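Local coordinates for protein enoyl-CoA hydratase/isomerase (Mycobacterium abscessus, PDB 3QXZ) that probably acts on the double bond of enoyl-CoA thioesters, by hydration or isomerisation, as a member of the crotonase-like enoyl-CoA hydratase/isomerase family, at residues G36-D48 and P89-V101. Numbering follows the deposited sequence.
Sequences GRQLGAAYQRLDD and PVQPAAFELRTPV. With K (potassium ion), chain D; EDO (1,2-ethanediol), chain I.
A potassium site joins the C-terminal end of helix 33-48 to the loop that leads into strand 101-105. Leu46 O, Asp47 O and Thr99 OG1 bind the potassium ion. A water, Asp49 O and Val52 O complete the shell. Thr99 OG1 also donates to Asp47 OD1 at 2.7 Å, on the anti lone pair. Asp47 has CG anti to the backbone N (chi1 -162°), which carries the carboxylate to the loop backbone. There Arg98 N donates to Asp47 OD2 at 3.1 Å, nearly straight, on the syn side but somewhat out of the carboxylate plane. Thr99 N adds a weak bond to Asp47 OD1.

In one of its two modelled conformers, the Arg98 guanidinium lies with one face over Asp47 OD2, a contact of charges alone. Its NH2 forms a salt bridge with Asp48 OD1 at 3.1 Å, on the anti lone pair, the two planes nearly coplanar. A 1,2-ethanediol, probably from the crystallisation liquor, bridges Gln44 and Asp47 OD2.

In this crotonase-like fold the helix packs on the central sheet, and Tyr43 touches Leu57 of strand 54-59. Ala94 CA lies over one face of the Tyr43 ring and Leu39 CD1, of its own helix, over the other, both toward the rim. Pro92 O, buried and without a polar partner, lies at the ring edge, 3.6 Å from Tyr43 CD2.

The loop also comes close to two glycines. Gly40 CA makes a CA-H...O contact of 3.3 Å with Gln91 O, the carbonyl of the cis peptide to Pro92. Val90 CG2 rests 3.8 Å from Gly36 CA.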
# COMPACT_ATOMS: atom_id res chain seq x y z
N GLY A 36 -28.96 -3.85 0.12
CA GLY A 36 -27.78 -4.70 -0.18
C GLY A 36 -28.09 -5.83 -1.14
O GLY A 36 -27.30 -6.13 -2.05
N ARG A 37 -29.26 -6.46 -0.96
CA ARG A 37 -29.72 -7.51 -1.88
C ARG A 37 -29.87 -6.98 -3.29
O ARG A 37 -29.40 -7.61 -4.25
CB ARG A 37 -31.07 -8.07 -1.42
CG ARG A 37 -31.00 -8.86 -0.14
CD ARG A 37 -32.37 -9.41 0.18
NE ARG A 37 -32.39 -10.05 1.50
CZ ARG A 37 -33.38 -9.92 2.38
NH1 ARG A 37 -34.42 -9.15 2.09
NH2 ARG A 37 -33.32 -10.53 3.55
N GLN A 38 -30.51 -5.82 -3.41
CA GLN A 38 -30.72 -5.20 -4.73
C GLN A 38 -29.41 -4.75 -5.39
O GLN A 38 -29.27 -4.89 -6.61
CB GLN A 38 -31.72 -4.04 -4.64
CG GLN A 38 -33.14 -4.55 -4.35
CD GLN A 38 -34.22 -3.52 -4.52
OE1 GLN A 38 -34.08 -2.55 -5.26
NE2 GLN A 38 -35.34 -3.75 -3.84
N LEU A 39 -28.47 -4.24 -4.60
CA LEU A 39 -27.21 -3.76 -5.17
C LEU A 39 -26.39 -4.93 -5.70
O LEU A 39 -25.81 -4.84 -6.79
CB LEU A 39 -26.44 -2.92 -4.14
CG LEU A 39 -25.08 -2.38 -4.59
CD1 LEU A 39 -25.20 -1.55 -5.88
CD2 LEU A 39 -24.42 -1.56 -3.49
N GLY A 40 -26.34 -6.02 -4.95
CA GLY A 40 -25.64 -7.21 -5.41
C GLY A 40 -26.26 -7.75 -6.70
O GLY A 40 -25.55 -8.09 -7.64
N ALA A 41 -27.59 -7.82 -6.73
CA ALA A 41 -28.29 -8.31 -7.93
C ALA A 41 -28.02 -7.43 -9.13
O ALA A 41 -27.84 -7.94 -10.23
CB ALA A 41 -29.79 -8.41 -7.66
N ALA A 42 -27.99 -6.11 -8.92
CA ALA A 42 -27.73 -5.16 -10.00
C ALA A 42 -26.29 -5.30 -10.50
O ALA A 42 -26.05 -5.31 -11.70
CB ALA A 42 -28.00 -3.73 -9.56
N TYR A 43 -25.32 -5.41 -9.58
CA TYR A 43 -23.93 -5.65 -9.99
C TYR A 43 -23.84 -6.87 -10.90
O TYR A 43 -23.17 -6.84 -11.93
CB TYR A 43 -23.03 -5.84 -8.78
CG TYR A 43 -22.53 -4.58 -8.14
CD1 TYR A 43 -22.39 -3.40 -8.86
CD2 TYR A 43 -22.18 -4.58 -6.80
CE1 TYR A 43 -21.88 -2.24 -8.26
CE2 TYR A 43 -21.69 -3.42 -6.18
CZ TYR A 43 -21.56 -2.26 -6.93
OH TYR A 43 -21.05 -1.11 -6.35
N GLN A 44 -24.48 -7.97 -10.52
CA GLN A 44 -24.38 -9.19 -11.31
C GLN A 44 -25.00 -9.04 -12.70
O GLN A 44 -24.39 -9.40 -13.72
CB GLN A 44 -25.00 -10.39 -10.58
CG GLN A 44 -24.77 -11.71 -11.34
CD GLN A 44 -23.29 -12.06 -11.42
OE1 GLN A 44 -22.67 -12.37 -10.40
NE2 GLN A 44 -22.72 -11.99 -12.63
N ARG A 45 -26.20 -8.47 -12.76
CA ARG A 45 -26.90 -8.29 -14.03
C ARG A 45 -26.13 -7.34 -14.95
O ARG A 45 -25.97 -7.61 -16.14
CB ARG A 45 -28.32 -7.80 -13.78
CG ARG A 45 -29.08 -7.43 -15.04
CD ARG A 45 -30.54 -7.08 -14.74
NE ARG A 45 -30.67 -6.20 -13.59
CZ ARG A 45 -30.41 -4.89 -13.59
NH1 ARG A 45 -30.00 -4.28 -14.71
NH2 ARG A 45 -30.55 -4.20 -12.47
N LEU A 46 -25.64 -6.23 -14.39
CA LEU A 46 -24.93 -5.23 -15.17
C LEU A 46 -23.59 -5.78 -15.64
O LEU A 46 -23.15 -5.48 -16.76
CB LEU A 46 -24.77 -3.92 -14.39
CG LEU A 46 -26.08 -3.18 -14.08
CD1 LEU A 46 -25.81 -2.04 -13.12
CD2 LEU A 46 -26.75 -2.68 -15.35
N ASP A 47 -22.94 -6.59 -14.81
CA ASP A 47 -21.69 -7.22 -15.22
C ASP A 47 -21.93 -8.12 -16.44
O ASP A 47 -21.13 -8.11 -17.39
CB ASP A 47 -21.04 -8.01 -14.08
CG ASP A 47 -19.58 -8.31 -14.33
OD1 ASP A 47 -18.89 -7.48 -14.96
OD2 ASP A 47 -19.11 -9.35 -13.87
N ASP A 48 -23.04 -8.86 -16.42
CA ASP A 48 -23.37 -9.79 -17.49
C ASP A 48 -23.83 -9.11 -18.77
O ASP A 48 -23.75 -9.72 -19.84
CB ASP A 48 -24.42 -10.78 -17.00
CG ASP A 48 -23.89 -11.72 -15.94
OD1 ASP A 48 -22.65 -11.86 -15.84
OD2 ASP A 48 -24.71 -12.32 -15.22
N PRO A 89 -23.03 -7.92 3.11
CA PRO A 89 -24.43 -7.91 2.64
C PRO A 89 -24.60 -7.55 1.16
O PRO A 89 -25.74 -7.52 0.66
CB PRO A 89 -25.06 -6.84 3.51
CG PRO A 89 -23.96 -5.88 3.76
CD PRO A 89 -22.75 -6.74 3.96
N VAL A 90 -23.51 -7.29 0.45
CA VAL A 90 -23.57 -7.04 -0.98
C VAL A 90 -22.70 -8.06 -1.68
O VAL A 90 -21.47 -8.06 -1.49
CB VAL A 90 -23.12 -5.61 -1.33
CG1 VAL A 90 -23.07 -5.42 -2.84
CG2 VAL A 90 -24.05 -4.59 -0.69
N GLN A 91 -23.33 -8.95 -2.43
CA GLN A 91 -22.65 -10.02 -3.14
C GLN A 91 -23.29 -10.16 -4.52
O GLN A 91 -24.52 -10.20 -4.64
CB GLN A 91 -22.75 -11.34 -2.35
CG GLN A 91 -22.05 -11.26 -0.98
CD GLN A 91 -22.15 -12.54 -0.19
OE1 GLN A 91 -21.92 -13.63 -0.71
NE2 GLN A 91 -22.47 -12.42 1.10
N PRO A 92 -22.48 -10.18 -5.59
CA PRO A 92 -21.02 -10.08 -5.58
C PRO A 92 -20.55 -8.68 -5.20
O PRO A 92 -21.32 -7.70 -5.30
CB PRO A 92 -20.65 -10.33 -7.04
CG PRO A 92 -21.83 -9.83 -7.80
CD PRO A 92 -23.00 -10.28 -6.96
N ALA A 93 -19.30 -8.60 -4.77
CA ALA A 93 -18.65 -7.32 -4.47
C ALA A 93 -18.24 -6.71 -5.81
O ALA A 93 -17.98 -7.42 -6.79
CB ALA A 93 -17.43 -7.53 -3.62
N ALA A 94 -18.14 -5.39 -5.86
CA ALA A 94 -17.78 -4.71 -7.11
C ALA A 94 -16.44 -5.22 -7.66
O ALA A 94 -16.28 -5.33 -8.89
CB ALA A 94 -17.75 -3.21 -6.89
N PHE A 95 -15.49 -5.53 -6.76
CA PHE A 95 -14.16 -5.96 -7.20
C PHE A 95 -14.13 -7.40 -7.75
O PHE A 95 -13.07 -7.84 -8.22
CB PHE A 95 -13.10 -5.75 -6.08
CG PHE A 95 -13.37 -6.53 -4.84
CD1 PHE A 95 -13.07 -7.90 -4.78
CD2 PHE A 95 -13.93 -5.91 -3.73
CE1 PHE A 95 -13.36 -8.65 -3.63
CE2 PHE A 95 -14.20 -6.64 -2.56
CZ PHE A 95 -13.93 -8.00 -2.51
N GLU A 96 -15.26 -8.11 -7.71
CA GLU A 96 -15.36 -9.45 -8.30
C GLU A 96 -15.83 -9.40 -9.74
O GLU A 96 -15.82 -10.43 -10.43
CB GLU A 96 -16.33 -10.31 -7.46
CG GLU A 96 -15.72 -10.70 -6.12
CD GLU A 96 -16.65 -11.39 -5.13
OE1 GLU A 96 -17.86 -11.15 -5.12
OE2 GLU A 96 -16.12 -12.15 -4.28
N LEU A 97 -16.25 -8.22 -10.21
CA LEU A 97 -16.86 -8.09 -11.56
C LEU A 97 -15.81 -7.96 -12.66
O LEU A 97 -14.66 -7.57 -12.40
CB LEU A 97 -17.76 -6.85 -11.61
CG LEU A 97 -18.83 -6.73 -10.51
CD1 LEU A 97 -19.67 -5.48 -10.76
CD2 LEU A 97 -19.68 -8.00 -10.37
N ARG A 98 -16.21 -8.24 -13.90
CA ARG A 98 -15.37 -7.92 -15.05
C ARG A 98 -15.47 -6.44 -15.42
O ARG A 98 -14.56 -5.88 -16.02
CB ARG A 98 -15.77 -8.80 -16.24
CG ARG A 98 -15.65 -10.29 -15.94
CD ARG A 98 -16.26 -11.16 -17.03
NE ARG A 98 -17.64 -10.78 -17.33
CZ ARG A 98 -18.71 -11.25 -16.68
NH1 ARG A 98 -18.56 -12.12 -15.69
NH2 ARG A 98 -19.92 -10.85 -17.02
N THR A 99 -16.56 -5.80 -15.01
CA THR A 99 -16.88 -4.42 -15.38
C THR A 99 -16.31 -3.44 -14.38
O THR A 99 -16.56 -3.59 -13.19
CB THR A 99 -18.41 -4.25 -15.46
OG1 THR A 99 -18.93 -5.21 -16.40
CG2 THR A 99 -18.84 -2.84 -15.88
N PRO A 100 -15.58 -2.41 -14.84
CA PRO A 100 -15.09 -1.36 -13.93
C PRO A 100 -16.23 -0.67 -13.19
O PRO A 100 -17.32 -0.45 -13.75
CB PRO A 100 -14.40 -0.38 -14.88
CG PRO A 100 -13.90 -1.24 -16.00
CD PRO A 100 -15.04 -2.23 -16.21
N VAL A 101 -15.96 -0.35 -11.92
CA VAL A 101 -16.93 0.31 -11.05
C VAL A 101 -16.27 1.55 -10.46
O VAL A 101 -15.20 1.45 -9.83
CB VAL A 101 -17.40 -0.64 -9.92
CG1 VAL A 101 -18.31 0.11 -8.94
CG2 VAL A 101 -18.17 -1.84 -10.51
K K D . -20.89 -5.57 -18.48
C1 EDO I . -19.16 -11.88 -10.34
O1 EDO I . -19.99 -12.99 -9.97
C2 EDO I . -18.77 -11.99 -11.80
O2 EDO I . -19.86 -11.56 -12.63
O HOH W 1 -26.28 -8.80 -2.27
O HOH W 2 -19.38 -6.99 -20.25